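Local coordinates for protein O-ureido-L-serine synthase (Streptomyces lavendulae, PDB 3X44) that catalyses the pyridoxal phosphate-dependent addition of hydroxyurea to O-acetyl-L-serine, yielding O-ureido-L-serine for biosynthesis of the antibiotic D-cycloserine, at residues G12-V17 / S35-G40. The protein carries 1 engineered substitution. Numbering follows the deposited sequence.
Sequences GRTPIV and SFNPGG
With CG turned anti to the carbonyl carbon in both Phe36 (chi1 -80°) and Asn37 (chi1 -83°), the phenyl ring swings over Pro15 while the carboxamide of the next residue reaches across to the backbone N of Gly12. The Gly12 N-H meets Asn37 OD1 at 2.8 Å in a nearly straight bond, and it arrives almost end-on to the carbonyl. At the other end of the amide, ND2 makes weak hydrogen bonds to Glu34 and to the carbonyl of Ser41, so both ends of this buried group have polar partners. The Thr14 side chain crosses that of Asn37 at an angle, its methyl CG2 3.9 Å from Asn37 OD1, whereas its hydroxyl OG1 is hydrogen-bonded to Glu34 and Lys32.

Residues 12-17 lead into strand 16-18, which pairs antiparallel with strand 28-33 and is outermost, within this chain, in the larger sheet of this fold-type II pyridoxal phosphate enzyme; Ile16 adds backbone hydrogen bonds to a second subunit. Residues 35-40 carry the chain from strand 28-33 to helix 43-56, which begins at Ala43, the engineered replacement of the cofactor-binding lysine. A type I turn, closed by Gly40 N to Asn37 O at 2.8 Å, bends the chain just before the helix.

Farther along, Pro15 lays its CG over one face of the Phe36 ring, 3.5 Å from the centroid and 18° off the normal, a CH-pi contact displaced toward the CD2-CE2 side. Pro15 CD follows at 3.6 Å from Phe36 CD2. The second subunit adjoins this apolar pair, its Phe4 packing on Pro15 and its Thr10 on Phe36.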
# COMPACT_ATOMS: atom_id res chain seq x y z
N GLY A 12 12.26 -1.05 2.39
CA GLY A 12 11.77 -2.02 1.42
C GLY A 12 10.55 -1.52 0.68
O GLY A 12 10.23 -0.34 0.73
N ARG A 13 9.88 -2.45 -0.00
CA ARG A 13 8.68 -2.15 -0.77
C ARG A 13 8.86 -0.93 -1.66
O ARG A 13 8.07 0.02 -1.61
CB ARG A 13 7.49 -1.94 0.18
CG ARG A 13 7.04 -3.22 0.87
CD ARG A 13 5.98 -2.96 1.92
NE ARG A 13 6.27 -1.76 2.71
CZ ARG A 13 6.97 -1.76 3.85
NH1 ARG A 13 7.46 -2.89 4.34
NH2 ARG A 13 7.18 -0.62 4.49
N THR A 14 9.91 -0.95 -2.47
CA THR A 14 10.19 0.16 -3.37
C THR A 14 9.46 0.03 -4.69
O THR A 14 9.23 -1.07 -5.19
CB THR A 14 11.68 0.27 -3.65
OG1 THR A 14 12.16 -0.96 -4.20
CG2 THR A 14 12.44 0.56 -2.37
N PRO A 15 9.08 1.16 -5.29
CA PRO A 15 8.37 1.14 -6.56
C PRO A 15 9.21 0.70 -7.74
O PRO A 15 10.43 0.88 -7.76
CB PRO A 15 7.86 2.58 -6.74
CG PRO A 15 8.70 3.41 -5.85
CD PRO A 15 9.30 2.53 -4.78
N ILE A 16 8.55 0.09 -8.71
CA ILE A 16 9.17 -0.32 -9.96
C ILE A 16 8.38 0.49 -10.97
O ILE A 16 7.14 0.44 -11.00
CB ILE A 16 8.99 -1.83 -10.24
CG1 ILE A 16 9.90 -2.64 -9.30
CG2 ILE A 16 9.38 -2.15 -11.69
CD1 ILE A 16 9.74 -4.14 -9.48
N VAL A 17 9.07 1.27 -11.79
CA VAL A 17 8.42 2.11 -12.78
C VAL A 17 8.95 1.90 -14.19
O VAL A 17 10.12 1.55 -14.39
CB VAL A 17 8.57 3.62 -12.40
CG1 VAL A 17 8.69 3.76 -10.89
CG2 VAL A 17 9.80 4.21 -13.08
N SER A 35 16.00 4.27 -4.09
CA SER A 35 16.23 5.56 -3.44
C SER A 35 15.08 5.85 -2.49
O SER A 35 15.21 6.65 -1.57
CB SER A 35 16.33 6.67 -4.49
OG SER A 35 15.16 6.71 -5.28
N PHE A 36 13.94 5.19 -2.72
CA PHE A 36 12.76 5.37 -1.89
C PHE A 36 12.93 4.82 -0.47
O PHE A 36 12.06 5.03 0.39
CB PHE A 36 11.54 4.72 -2.57
CG PHE A 36 10.92 5.56 -3.66
CD1 PHE A 36 9.91 6.48 -3.37
CD2 PHE A 36 11.34 5.43 -4.98
CE1 PHE A 36 9.33 7.25 -4.37
CE2 PHE A 36 10.76 6.19 -6.00
CZ PHE A 36 9.75 7.10 -5.69
N ASN A 37 14.02 4.11 -0.22
CA ASN A 37 14.29 3.60 1.12
C ASN A 37 14.65 4.82 1.96
O ASN A 37 15.22 5.79 1.44
CB ASN A 37 15.47 2.61 1.09
CG ASN A 37 15.04 1.21 0.69
OD1 ASN A 37 14.05 0.69 1.20
ND2 ASN A 37 15.78 0.60 -0.23
N PRO A 38 14.35 4.80 3.27
CA PRO A 38 14.67 5.94 4.14
C PRO A 38 16.13 6.37 4.13
O PRO A 38 16.44 7.55 4.29
CB PRO A 38 14.20 5.49 5.53
CG PRO A 38 14.13 3.99 5.45
CD PRO A 38 13.74 3.69 4.02
N GLY A 39 17.03 5.40 3.95
CA GLY A 39 18.45 5.70 3.90
C GLY A 39 18.88 6.22 2.53
O GLY A 39 20.01 6.68 2.38
N GLY A 40 17.99 6.14 1.54
CA GLY A 40 18.32 6.62 0.21
C GLY A 40 18.93 5.59 -0.72
O GLY A 40 19.37 5.93 -1.82